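PDB 4NPR: xyloglucan-specific endo-beta-1,4-glucanase GH12 from Aspergillus niveus, which probably hydrolyses internal beta-1,4-glucosidic linkages in xyloglucan, retaining the beta configuration at the cleaved sugar. Local coordinates for residues Leu91-Lys96 with Leu214-Val219; Ser99-Ile104 with Asp196-Phe201; Asp124-Thr129 with Asn136-Val141; Gly150-Thr155 with Gly174-Met179; Gly156-Thr161 with Lys168-Leu173. All coordinates share one frame; numbering follows the deposited sequence.

Contact 1 (Leu91-Lys96 with Leu214-Val219); sequences LQFTPK and LYLVDV
L91-K96 runs nearly antiparallel to L214-V219, the two backbones bonded at their ends through L91 N to V219 O (3.1 Å) and L216 N to K96 O (2.8 Å), with a weak return bond from K96 N to L216 O. Both segments belong to neighbouring strands of the larger sheet of the beta-jelly roll, and the contact illustrates how such a sheet absorbs an irregularity: the first strand bows away between its bonded ends, and a side chain and a water occupy the bow. The side chain is F93. Its CG sits between the backbone N and the carbonyl carbon (chi1 64°), which swings the ring back toward the partner strand. There CZ meets L216 CG and V219 CG2, each at 4.0 Å, while V219 N lies at the ring edge, near its plane; the F93 and V219 side chains cross at about a right angle. P95 adds a smaller apolar touch, its CB 4.1 Å from V217 CG1. On the far side of V217 and D218, backbone bonds to F126 continue the sheet into strand 117-128. D218 CB points away from the first strand, and OD2 has a weak bond to H135. The water replaces a direct strand pairing: it accepts from V219 N at 2.7 Å and donates to L91 O at 2.9 Å and to D218 OD1 at 3.1 Å.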
# COMPACT_ATOMS: atom_id res chain seq x y z
N LEU A 91 8.99 -5.00 -1.38
CA LEU A 91 9.68 -6.10 -1.97
C LEU A 91 10.87 -5.54 -2.72
O LEU A 91 10.72 -4.55 -3.41
CB LEU A 91 8.77 -6.81 -2.95
CG LEU A 91 9.37 -8.02 -3.63
CD1 LEU A 91 9.53 -9.13 -2.59
CD2 LEU A 91 8.52 -8.45 -4.83
N GLN A 92 12.02 -6.21 -2.61
CA GLN A 92 13.26 -5.84 -3.29
C GLN A 92 13.42 -6.76 -4.48
O GLN A 92 13.54 -7.96 -4.36
CB GLN A 92 14.43 -5.98 -2.33
CG GLN A 92 14.24 -5.23 -1.01
CD GLN A 92 14.00 -3.71 -1.22
OE1 GLN A 92 12.91 -3.19 -0.97
NE2 GLN A 92 15.01 -3.02 -1.68
N PHE A 93 13.35 -6.20 -5.66
CA PHE A 93 13.43 -7.02 -6.86
C PHE A 93 13.96 -6.19 -7.99
O PHE A 93 14.04 -4.97 -7.93
CB PHE A 93 12.06 -7.61 -7.23
CG PHE A 93 11.04 -6.55 -7.61
CD1 PHE A 93 10.48 -5.72 -6.65
CD2 PHE A 93 10.67 -6.37 -8.95
CE1 PHE A 93 9.58 -4.75 -6.98
CE2 PHE A 93 9.76 -5.39 -9.30
CZ PHE A 93 9.22 -4.57 -8.31
N THR A 94 14.33 -6.89 -9.04
CA THR A 94 14.82 -6.23 -10.22
C THR A 94 13.61 -5.80 -11.03
O THR A 94 12.73 -6.62 -11.28
CB THR A 94 15.69 -7.18 -11.03
OG1 THR A 94 16.78 -7.63 -10.20
CG2 THR A 94 16.22 -6.48 -12.26
N PRO A 95 13.58 -4.53 -11.46
CA PRO A 95 12.45 -4.00 -12.23
C PRO A 95 12.17 -4.76 -13.53
O PRO A 95 13.07 -5.33 -14.10
CB PRO A 95 12.87 -2.56 -12.49
CG PRO A 95 13.70 -2.22 -11.27
CD PRO A 95 14.50 -3.46 -11.05
N LYS A 96 10.91 -4.78 -13.95
CA LYS A 96 10.47 -5.52 -15.12
C LYS A 96 9.40 -4.75 -15.85
O LYS A 96 8.50 -4.20 -15.23
CB LYS A 96 9.83 -6.85 -14.72
CG LYS A 96 10.75 -8.06 -14.68
CD LYS A 96 10.01 -9.30 -15.15
CE LYS A 96 10.90 -10.52 -15.06
NZ LYS A 96 10.94 -10.98 -13.66
N LEU A 214 5.85 0.11 -19.78
CA LEU A 214 6.34 0.67 -18.54
C LEU A 214 6.95 -0.42 -17.68
O LEU A 214 6.62 -1.59 -17.85
CB LEU A 214 5.22 1.39 -17.78
CG LEU A 214 4.58 2.59 -18.52
CD1 LEU A 214 3.29 3.02 -17.83
CD2 LEU A 214 5.53 3.79 -18.65
N TYR A 215 7.83 -0.00 -16.76
CA TYR A 215 8.48 -0.87 -15.76
C TYR A 215 7.77 -0.86 -14.42
O TYR A 215 7.55 0.19 -13.87
CB TYR A 215 9.93 -0.40 -15.49
CG TYR A 215 10.87 -0.62 -16.64
CD1 TYR A 215 11.05 0.36 -17.63
CD2 TYR A 215 11.58 -1.82 -16.77
CE1 TYR A 215 11.91 0.14 -18.71
CE2 TYR A 215 12.45 -2.05 -17.84
CZ TYR A 215 12.61 -1.08 -18.81
OH TYR A 215 13.46 -1.32 -19.85
N LEU A 216 7.47 -2.03 -13.86
CA LEU A 216 7.09 -2.15 -12.43
C LEU A 216 8.33 -1.95 -11.60
O LEU A 216 9.23 -2.73 -11.76
CB LEU A 216 6.50 -3.54 -12.14
CG LEU A 216 6.04 -3.95 -10.72
CD1 LEU A 216 5.21 -2.89 -10.02
CD2 LEU A 216 5.22 -5.24 -10.82
N VAL A 217 8.43 -0.92 -10.76
CA VAL A 217 9.66 -0.68 -9.97
C VAL A 217 9.61 -0.71 -8.42
O VAL A 217 10.67 -0.67 -7.77
CB VAL A 217 10.39 0.64 -10.36
CG1 VAL A 217 10.55 0.71 -11.87
CG2 VAL A 217 9.67 1.88 -9.83
N ASP A 218 8.40 -0.74 -7.85
CA ASP A 218 8.22 -0.82 -6.39
C ASP A 218 6.88 -1.55 -6.13
O ASP A 218 5.90 -1.25 -6.79
CB ASP A 218 8.23 0.59 -5.73
CG ASP A 218 9.67 1.08 -5.30
OD1 ASP A 218 10.21 0.60 -4.26
OD2 ASP A 218 10.23 1.99 -5.99
N VAL A 219 6.88 -2.54 -5.22
CA VAL A 219 5.66 -3.17 -4.73
C VAL A 219 5.66 -3.21 -3.19
O VAL A 219 6.36 -4.00 -2.56
CB VAL A 219 5.50 -4.59 -5.26
CG1 VAL A 219 4.19 -5.22 -4.77
CG2 VAL A 219 5.55 -4.57 -6.76
O HOH W 1 9.02 -2.17 -3.61

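Contact 2 (Ser99-Ile104 with Asp196-Phe201); sequences SSVKSI and DMRDFF
R198 and V101 slide past each other in opposite directions, the methylene CD of R198 lying 4.0 Å from V101 CG1, before the bend at chi3 (88°) brings the guanidinium to the loop backbone. R198 NH1 then donates to V101 O over 2.7 Å, in the carbonyl plane and on a lone pair. I104 is set differently: it crosses both M197 and F201 at about a right angle, its CB 3.7 Å from M197 CB and its CD1 3.8 Å from F201 CE2. Beside this apolar patch stands D196, at the entry to helix 198-207. D196 OD1 accepts from R198 N as a capping bond (3.0 Å) and from I104 N across the contact (2.8 Å), the two donors arriving from opposite faces of the carboxylate. M197 N returns a bond to I104 O at 2.7 Å. One carboxylate oxygen thus joins the start of the helix to the loop between strands 87-97 and 105-113, and the two N-H groups, with the helix beginning nearby, would be expected to stabilise its negative charge.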
# COMPACT_ATOMS: atom_id res chain seq x y z
N SER A 99 4.94 -6.00 -19.75
CA SER A 99 4.70 -6.98 -20.81
C SER A 99 5.50 -8.26 -20.59
O SER A 99 5.19 -9.30 -21.19
CB SER A 99 5.01 -6.37 -22.19
OG SER A 99 6.20 -5.57 -22.14
N SER A 100 6.53 -8.21 -19.75
CA SER A 100 7.29 -9.40 -19.47
C SER A 100 6.99 -10.01 -18.10
O SER A 100 7.68 -10.93 -17.67
CB SER A 100 8.77 -9.08 -19.57
OG SER A 100 9.13 -8.24 -18.51
N VAL A 101 5.96 -9.51 -17.42
CA VAL A 101 5.60 -10.00 -16.09
C VAL A 101 4.59 -11.15 -16.18
O VAL A 101 3.48 -10.91 -16.64
CB VAL A 101 5.04 -8.84 -15.25
CG1 VAL A 101 4.34 -9.36 -14.00
CG2 VAL A 101 6.16 -7.87 -14.89
N LYS A 102 4.96 -12.37 -15.78
CA LYS A 102 4.02 -13.53 -15.79
C LYS A 102 3.02 -13.45 -14.64
O LYS A 102 1.85 -13.72 -14.80
CB LYS A 102 4.72 -14.89 -15.69
CG LYS A 102 5.42 -15.38 -16.96
CD LYS A 102 6.91 -15.01 -16.94
CE LYS A 102 7.59 -15.15 -18.32
NZ LYS A 102 7.99 -16.55 -18.60
N SER A 103 3.51 -13.10 -13.45
CA SER A 103 2.62 -13.00 -12.29
C SER A 103 3.17 -12.12 -11.19
O SER A 103 4.39 -11.95 -11.04
CB SER A 103 2.38 -14.40 -11.71
OG SER A 103 3.58 -14.83 -11.10
N ILE A 104 2.24 -11.61 -10.38
CA ILE A 104 2.57 -11.00 -9.09
C ILE A 104 1.69 -11.61 -7.97
O ILE A 104 0.79 -10.94 -7.45
CB ILE A 104 2.37 -9.49 -9.13
CG1 ILE A 104 2.89 -8.89 -10.43
CG2 ILE A 104 3.04 -8.80 -7.95
CD1 ILE A 104 2.45 -7.45 -10.56
N ASP A 196 -3.39 -12.85 -7.86
CA ASP A 196 -2.40 -12.37 -8.80
C ASP A 196 -2.53 -10.85 -8.97
O ASP A 196 -3.48 -10.37 -9.58
CB ASP A 196 -2.50 -13.11 -10.15
CG ASP A 196 -1.33 -12.79 -11.06
OD1 ASP A 196 -0.54 -11.93 -10.65
OD2 ASP A 196 -1.13 -13.38 -12.15
N MET A 197 -1.57 -10.08 -8.44
CA MET A 197 -1.66 -8.60 -8.56
C MET A 197 -1.53 -8.09 -10.02
O MET A 197 -1.69 -6.91 -10.31
CB MET A 197 -0.63 -7.91 -7.68
CG MET A 197 -0.79 -8.08 -6.17
SD MET A 197 -2.44 -7.80 -5.49
CE MET A 197 -2.55 -6.01 -5.53
N ARG A 198 -1.29 -9.00 -10.96
CA ARG A 198 -1.18 -8.62 -12.32
C ARG A 198 -2.51 -8.31 -12.91
O ARG A 198 -2.58 -7.73 -13.99
CB ARG A 198 -0.50 -9.71 -13.11
CG ARG A 198 0.16 -9.14 -14.32
CD ARG A 198 0.68 -10.24 -15.20
NE ARG A 198 -0.33 -10.71 -16.12
CZ ARG A 198 -0.07 -11.55 -17.10
NH1 ARG A 198 1.14 -12.00 -17.28
NH2 ARG A 198 -1.02 -11.95 -17.90
N ASP A 199 -3.58 -8.70 -12.23
CA ASP A 199 -4.91 -8.49 -12.81
C ASP A 199 -5.23 -6.99 -12.89
O ASP A 199 -5.85 -6.54 -13.81
CB ASP A 199 -6.01 -9.26 -12.05
CG ASP A 199 -5.82 -10.82 -12.08
OD1 ASP A 199 -5.27 -11.38 -13.06
OD2 ASP A 199 -6.21 -11.49 -11.10
N PHE A 200 -4.80 -6.23 -11.90
CA PHE A 200 -4.93 -4.78 -11.88
C PHE A 200 -4.27 -4.09 -13.06
O PHE A 200 -4.83 -3.18 -13.64
CB PHE A 200 -4.33 -4.28 -10.58
CG PHE A 200 -5.10 -4.75 -9.40
CD1 PHE A 200 -6.34 -4.20 -9.11
CD2 PHE A 200 -4.67 -5.82 -8.65
CE1 PHE A 200 -7.10 -4.67 -8.07
CE2 PHE A 200 -5.44 -6.31 -7.62
CZ PHE A 200 -6.64 -5.72 -7.31
N PHE A 201 -3.08 -4.55 -13.44
CA PHE A 201 -2.42 -4.07 -14.67
C PHE A 201 -3.10 -4.55 -15.95
O PHE A 201 -3.33 -3.75 -16.88
CB PHE A 201 -0.95 -4.44 -14.65
CG PHE A 201 -0.21 -3.86 -13.47
CD1 PHE A 201 0.11 -2.52 -13.43
CD2 PHE A 201 0.13 -4.65 -12.36
CE1 PHE A 201 0.79 -1.96 -12.34
CE2 PHE A 201 0.81 -4.11 -11.28
CZ PHE A 201 1.14 -2.76 -11.27

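Contact 3 (Asp124-Thr129 with Asn136-Val141); sequences DMFLST and NYEIMV
The beta hairpin of strands 117-128 and 137-146 sets D124-T129 against N136-V141, the strand axes 4.7 Å apart and their directions 160° from one another. M125 and I139 exchange both backbone bonds, M125 N to I139 O at 2.9 Å and I139 N to M125 O at 2.8 Å, and L127 N donates to Y137 O farther along. M125, L127, Y137 and I139 share one face. L127 CB rests 3.8 Å from Y137 CB, and its CD1 reaches I139 CD1 at 3.9 Å; the methyl CE of M125 touches I139 CG2 and V141 CG2, where F200 and F201 of helix 198-207 cover the strands. Toward the turn the pairing continues through a classic beta bulge: N136 and Y137 both face L127, whose O accepts from N136 N (3.1 Å) and, weakly, from N136 ND2. D124, F126, E138 and M140 occupy the other face, probably the cleft side, as in other family 12 jelly rolls. Here E138 is fully extended and lies alongside F126, pointing the same way, with its carboxylate plane 25° from the ring plane and its CG 3.4 Å from F126 CE1. The ring of H135 stacks on F126.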
# COMPACT_ATOMS: atom_id res chain seq x y z
N ASP A 124 0.71 -0.43 -2.61
CA ASP A 124 1.19 0.69 -3.38
C ASP A 124 2.27 0.22 -4.38
O ASP A 124 3.36 -0.16 -3.99
CB ASP A 124 1.79 1.69 -2.42
CG ASP A 124 1.56 3.11 -2.85
OD1 ASP A 124 0.88 3.32 -3.88
OD2 ASP A 124 2.04 4.02 -2.15
N MET A 125 1.93 0.22 -5.67
CA MET A 125 2.82 -0.22 -6.72
C MET A 125 3.10 0.90 -7.71
O MET A 125 2.19 1.60 -8.15
CB MET A 125 2.20 -1.38 -7.46
CG MET A 125 1.87 -2.55 -6.57
SD MET A 125 1.05 -3.80 -7.57
CE MET A 125 -0.63 -3.22 -7.44
N PHE A 126 4.35 1.04 -8.09
CA PHE A 126 4.83 2.19 -8.80
C PHE A 126 5.41 1.80 -10.15
O PHE A 126 6.11 0.78 -10.25
CB PHE A 126 5.89 2.83 -7.95
CG PHE A 126 5.35 3.54 -6.75
CD1 PHE A 126 4.80 4.80 -6.87
CD2 PHE A 126 5.35 2.91 -5.50
CE1 PHE A 126 4.29 5.45 -5.77
CE2 PHE A 126 4.87 3.56 -4.39
CZ PHE A 126 4.32 4.84 -4.52
N LEU A 127 5.09 2.59 -11.18
CA LEU A 127 5.64 2.40 -12.51
C LEU A 127 6.60 3.50 -12.90
O LEU A 127 6.54 4.62 -12.36
CB LEU A 127 4.55 2.38 -13.52
CG LEU A 127 3.55 1.29 -13.22
CD1 LEU A 127 2.45 1.32 -14.26
CD2 LEU A 127 4.27 -0.03 -13.22
N SER A 128 7.50 3.17 -13.84
CA SER A 128 8.40 4.16 -14.42
C SER A 128 8.76 3.81 -15.84
O SER A 128 8.60 2.65 -16.26
CB SER A 128 9.64 4.34 -13.58
OG SER A 128 10.26 5.55 -13.97
N THR A 129 9.24 4.81 -16.58
CA THR A 129 9.61 4.64 -17.99
C THR A 129 10.98 3.97 -18.14
O THR A 129 11.27 3.37 -19.19
CB THR A 129 9.59 5.98 -18.79
OG1 THR A 129 10.58 6.90 -18.28
CG2 THR A 129 8.22 6.64 -18.72
N ASN A 136 6.15 7.71 -12.57
CA ASN A 136 5.12 8.43 -13.30
C ASN A 136 3.69 7.92 -13.01
O ASN A 136 2.73 8.66 -13.13
CB ASN A 136 5.43 8.44 -14.82
CG ASN A 136 5.23 7.08 -15.49
OD1 ASN A 136 4.74 7.00 -16.62
ND2 ASN A 136 5.62 6.02 -14.81
N TYR A 137 3.58 6.64 -12.61
CA TYR A 137 2.33 6.07 -12.18
C TYR A 137 2.35 5.48 -10.81
O TYR A 137 3.34 4.97 -10.31
CB TYR A 137 1.87 4.99 -13.15
CG TYR A 137 1.36 5.54 -14.42
CD1 TYR A 137 0.07 6.03 -14.50
CD2 TYR A 137 2.16 5.57 -15.55
CE1 TYR A 137 -0.42 6.54 -15.70
CE2 TYR A 137 1.68 6.06 -16.76
CZ TYR A 137 0.38 6.55 -16.83
OH TYR A 137 -0.09 7.07 -18.02
N GLU A 138 1.19 5.53 -10.19
CA GLU A 138 1.03 4.84 -8.96
C GLU A 138 -0.29 4.11 -8.99
O GLU A 138 -1.31 4.69 -9.39
CB GLU A 138 1.07 5.82 -7.77
CG GLU A 138 0.92 5.13 -6.41
CD GLU A 138 0.86 6.11 -5.24
OE1 GLU A 138 0.88 7.35 -5.43
OE2 GLU A 138 0.78 5.63 -4.10
N ILE A 139 -0.25 2.85 -8.57
CA ILE A 139 -1.44 2.04 -8.44
C ILE A 139 -1.62 1.55 -7.00
O ILE A 139 -0.74 0.91 -6.41
CB ILE A 139 -1.36 0.85 -9.37
CG1 ILE A 139 -1.44 1.33 -10.81
CG2 ILE A 139 -2.51 -0.11 -9.12
CD1 ILE A 139 -0.12 1.71 -11.40
N MET A 140 -2.76 1.86 -6.43
CA MET A 140 -3.03 1.45 -5.08
C MET A 140 -4.19 0.46 -5.10
O MET A 140 -5.11 0.57 -5.90
CB MET A 140 -3.40 2.62 -4.18
CG MET A 140 -2.51 3.84 -4.29
SD MET A 140 -2.60 4.86 -2.77
CE MET A 140 -1.77 3.91 -1.49
N VAL A 141 -4.13 -0.48 -4.17
CA VAL A 141 -5.21 -1.41 -4.00
C VAL A 141 -5.53 -1.43 -2.54
O VAL A 141 -4.75 -1.91 -1.72
CB VAL A 141 -4.84 -2.81 -4.51
CG1 VAL A 141 -6.01 -3.74 -4.29
CG2 VAL A 141 -4.46 -2.74 -6.00

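Contact 4 (Gly150-Thr155 with Gly174-Met179); sequences GPISST and GPNGSM
S153 and G174 form the close centre of this contact, their CA atoms 4.2 Å apart where the loop after strand 137-146 brushes the end of strand 167-176 in the larger jelly-roll sheet. G174 has no side chain, and that is what admits the loop backbone: the N atoms of S153 and S154 occupy the space in front of its CA. I152 closes one flank of this tight region. Its CG2 branch, anti to the backbone N, lies against the strand backbone, 3.4 Å from P175 O and 3.6 Å from G174 O, so a methyl group covers two successive carbonyl oxygens. The two segments share no direct hydrogen bond; the loop is tied to the strand just before G174, S154 pairing through its backbone with L173 and P151 leaning on Y172. Away from this centre the packing thins toward solvent. S154 is exposed; of its side chain, OG makes the touch, 3.7 Å from G174 CA and 3.6 Å from P175 CD. Beyond N176 the chain turns back through G177 and S178 in a two-residue beta hairpin that leaves the loop behind, N176 N bonding to M179 O at 3.1 Å and M179 N to N176 O at 3.0 Å. On this outer side the last touch belongs to N176, whose side chain crosses I152 at about a right angle and places ND2 3.7 Å from I152 CD1.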
# COMPACT_ATOMS: atom_id res chain seq x y z
N GLY A 150 -9.99 8.66 2.50
CA GLY A 150 -10.34 8.87 1.10
C GLY A 150 -9.13 8.90 0.18
O GLY A 150 -8.07 9.43 0.56
N PRO A 151 -9.28 8.36 -1.03
CA PRO A 151 -8.20 8.39 -2.00
C PRO A 151 -8.08 9.71 -2.77
O PRO A 151 -8.99 10.58 -2.77
CB PRO A 151 -8.58 7.28 -2.97
CG PRO A 151 -10.05 7.38 -3.01
CD PRO A 151 -10.46 7.66 -1.58
N ILE A 152 -6.91 9.82 -3.41
CA ILE A 152 -6.61 10.76 -4.47
C ILE A 152 -7.65 10.52 -5.55
O ILE A 152 -7.86 9.37 -5.94
CB ILE A 152 -5.23 10.47 -5.10
CG1 ILE A 152 -4.13 10.25 -4.04
CG2 ILE A 152 -4.85 11.57 -6.06
CD1 ILE A 152 -3.88 11.46 -3.16
N SER A 153 -8.26 11.60 -6.01
CA SER A 153 -9.27 11.58 -7.02
C SER A 153 -9.46 13.02 -7.48
O SER A 153 -9.53 13.92 -6.69
CB SER A 153 -10.61 11.05 -6.46
OG SER A 153 -11.58 10.97 -7.48
N SER A 154 -9.56 13.25 -8.78
CA SER A 154 -9.92 14.60 -9.25
C SER A 154 -11.33 14.95 -8.90
O SER A 154 -11.57 15.99 -8.32
CB SER A 154 -9.71 14.71 -10.74
OG SER A 154 -8.35 14.40 -10.97
N THR A 155 -12.28 14.09 -9.24
CA THR A 155 -13.68 14.42 -9.01
C THR A 155 -14.17 14.05 -7.59
O THR A 155 -15.22 14.47 -7.21
CB THR A 155 -14.59 13.67 -9.97
OG1 THR A 155 -14.54 12.28 -9.62
CG2 THR A 155 -14.15 13.87 -11.48
N GLY A 174 -6.41 10.37 -10.01
CA GLY A 174 -6.05 11.76 -9.76
C GLY A 174 -4.55 11.90 -9.69
O GLY A 174 -3.84 10.92 -9.50
N PRO A 175 -4.06 13.12 -9.85
CA PRO A 175 -2.63 13.35 -9.69
C PRO A 175 -2.22 13.60 -8.23
O PRO A 175 -3.03 14.10 -7.44
CB PRO A 175 -2.42 14.63 -10.49
CG PRO A 175 -3.71 15.40 -10.26
CD PRO A 175 -4.77 14.33 -10.30
N ASN A 176 -0.97 13.28 -7.90
CA ASN A 176 -0.37 13.61 -6.62
C ASN A 176 1.12 13.57 -6.86
O ASN A 176 1.61 12.79 -7.71
CB ASN A 176 -0.77 12.59 -5.57
CG ASN A 176 -0.40 12.98 -4.15
OD1 ASN A 176 -0.25 14.14 -3.80
ND2 ASN A 176 -0.25 11.97 -3.30
N GLY A 177 1.86 14.42 -6.17
CA GLY A 177 3.28 14.58 -6.50
C GLY A 177 3.37 14.98 -7.96
O GLY A 177 2.55 15.84 -8.47
N SER A 178 4.30 14.33 -8.66
CA SER A 178 4.37 14.49 -10.12
C SER A 178 4.03 13.18 -10.85
O SER A 178 4.66 12.85 -11.81
CB SER A 178 5.71 15.12 -10.52
OG SER A 178 6.74 14.27 -10.12
N MET A 179 2.98 12.51 -10.37
CA MET A 179 2.50 11.21 -10.82
C MET A 179 1.01 11.27 -11.06
O MET A 179 0.32 12.12 -10.50
CB MET A 179 2.60 10.19 -9.66
CG MET A 179 3.96 10.05 -9.03
SD MET A 179 3.94 8.92 -7.65
CE MET A 179 3.12 9.91 -6.38

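Contact 5 (Gly156-Thr161 with Lys168-Leu173); sequences GSPIAT and KFNLYL
P158 fits as a bump alongside the outer part of the Y172 side chain, the two lying side by side and pointing the same way, with P158 CD 3.7 Å from Y172 CE1. The peptide between S157 and P158 also bears obliquely on this ring, and G156 O approaches its edge. A second bump is I159. Its CG1 takes the position between the backbone N and the carbonyl carbon (chi1 54°), directing the longer branch into the hollow between L171 and L173: I159 CG1 lies 4.0 Å from L171 CG, and I159 CD1 3.8 Å from L173 CB. The loop runs beside strand 167-176 near the edge of the larger jelly-roll sheet, following it without becoming a regular strand itself. I159 N donates to L171 O at 2.8 Å and L171 N to A160 O, also at 2.8 Å. Where the backbones part, a water takes over, accepting from L173 N and donating to S157 O. A160 sits beside L171, and Y203 of helix 198-207 packs on both. At the other end T161 and N170 run side by side; T161 CG2 is 3.6 Å from N170 OD1, an oxygen that accepts from Q187 NE2, and T161 CA comes within 3.0 Å of F169 O.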
# COMPACT_ATOMS: atom_id res chain seq x y z
N GLY A 156 -13.43 13.26 -6.83
CA GLY A 156 -13.99 12.61 -5.65
C GLY A 156 -14.87 11.36 -5.91
O GLY A 156 -15.23 10.68 -4.96
N SER A 157 -15.20 11.05 -7.17
CA SER A 157 -16.11 9.96 -7.52
C SER A 157 -15.38 8.93 -8.30
O SER A 157 -14.41 9.25 -8.94
CB SER A 157 -17.21 10.45 -8.46
OG SER A 157 -18.14 11.21 -7.77
N PRO A 158 -15.89 7.69 -8.31
CA PRO A 158 -15.29 6.67 -9.16
C PRO A 158 -15.30 7.03 -10.63
O PRO A 158 -16.24 7.65 -11.09
CB PRO A 158 -16.19 5.46 -8.96
CG PRO A 158 -16.93 5.67 -7.67
CD PRO A 158 -16.91 7.15 -7.38
N ILE A 159 -14.26 6.66 -11.38
CA ILE A 159 -14.36 6.58 -12.87
C ILE A 159 -14.92 5.24 -13.32
O ILE A 159 -15.35 5.10 -14.44
CB ILE A 159 -13.02 6.86 -13.59
CG1 ILE A 159 -11.89 5.96 -13.08
CG2 ILE A 159 -12.62 8.31 -13.37
CD1 ILE A 159 -10.58 6.09 -13.85
N ALA A 160 -14.96 4.24 -12.45
CA ALA A 160 -15.42 2.92 -12.83
C ALA A 160 -15.54 2.05 -11.59
O ALA A 160 -14.97 2.35 -10.57
CB ALA A 160 -14.45 2.29 -13.83
N THR A 161 -16.24 0.94 -11.73
CA THR A 161 -16.45 0.02 -10.63
C THR A 161 -16.14 -1.41 -11.05
O THR A 161 -16.95 -2.30 -10.90
CB THR A 161 -17.91 0.16 -10.12
OG1 THR A 161 -18.82 -0.06 -11.21
CG2 THR A 161 -18.16 1.60 -9.52
N LYS A 168 -14.91 -6.62 -5.99
CA LYS A 168 -15.49 -5.42 -6.61
C LYS A 168 -14.85 -4.16 -6.02
O LYS A 168 -14.74 -4.00 -4.82
CB LYS A 168 -16.98 -5.39 -6.41
CG LYS A 168 -17.77 -4.65 -7.51
CD LYS A 168 -19.08 -5.41 -7.84
CE LYS A 168 -20.25 -4.49 -8.26
NZ LYS A 168 -19.89 -3.54 -9.35
N PHE A 169 -14.39 -3.31 -6.91
CA PHE A 169 -13.66 -2.10 -6.58
C PHE A 169 -14.39 -0.86 -7.06
O PHE A 169 -15.01 -0.88 -8.12
CB PHE A 169 -12.29 -2.17 -7.26
CG PHE A 169 -11.33 -3.08 -6.57
CD1 PHE A 169 -10.72 -2.70 -5.38
CD2 PHE A 169 -11.04 -4.30 -7.07
CE1 PHE A 169 -9.85 -3.54 -4.72
CE2 PHE A 169 -10.17 -5.13 -6.42
CZ PHE A 169 -9.57 -4.75 -5.25
N ASN A 170 -14.34 0.21 -6.27
CA ASN A 170 -14.50 1.54 -6.81
C ASN A 170 -13.12 2.01 -7.29
O ASN A 170 -12.16 1.97 -6.54
CB ASN A 170 -14.96 2.50 -5.76
CG ASN A 170 -16.39 2.28 -5.33
OD1 ASN A 170 -17.24 1.83 -6.07
ND2 ASN A 170 -16.64 2.61 -4.09
N LEU A 171 -13.03 2.51 -8.52
CA LEU A 171 -11.76 2.97 -9.07
C LEU A 171 -11.69 4.49 -9.16
O LEU A 171 -12.55 5.10 -9.73
CB LEU A 171 -11.53 2.38 -10.47
CG LEU A 171 -10.22 2.88 -11.14
CD1 LEU A 171 -9.03 2.58 -10.24
CD2 LEU A 171 -9.98 2.29 -12.53
N TYR A 172 -10.60 5.05 -8.66
CA TYR A 172 -10.34 6.46 -8.63
C TYR A 172 -9.09 6.82 -9.40
O TYR A 172 -8.13 6.06 -9.44
CB TYR A 172 -10.17 6.89 -7.18
CG TYR A 172 -11.40 6.61 -6.40
CD1 TYR A 172 -12.43 7.52 -6.37
CD2 TYR A 172 -11.55 5.41 -5.76
CE1 TYR A 172 -13.60 7.26 -5.69
CE2 TYR A 172 -12.71 5.11 -5.09
CZ TYR A 172 -13.75 6.04 -5.03
OH TYR A 172 -14.95 5.72 -4.35
N LEU A 173 -9.07 8.02 -9.95
CA LEU A 173 -7.90 8.55 -10.60
C LEU A 173 -7.66 10.02 -10.28
O LEU A 173 -8.57 10.85 -10.33
CB LEU A 173 -8.06 8.39 -12.09
CG LEU A 173 -7.04 9.06 -13.04
CD1 LEU A 173 -5.66 8.49 -12.79
CD2 LEU A 173 -7.51 8.82 -14.46
O HOH W 2 -11.66 9.30 -9.41

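Overall arrangement
Followed from the N terminus, the chain opens contact 1 at 91-96 and contact 2 at 99-104 before any loop is closed. Contact 3 opens and closes first, as a hairpin between 124 and 141. Contact 4 opens next, at 150-155, with contact 5 nested inside it: 168-173 closes contact 5 and 174-179 closes contact 4 on the same strand. Contact 2 then closes at the start of helix 198-207, and contact 1 last, at 214-219. None cross. Contacts 1, 3, 4 and 5 reach the larger sheet, while contact 2 fastens the helix to a loop; F200 carries its packing onto contacts 3 and 5, F201 onto contact 3, and I104 onto contact 1.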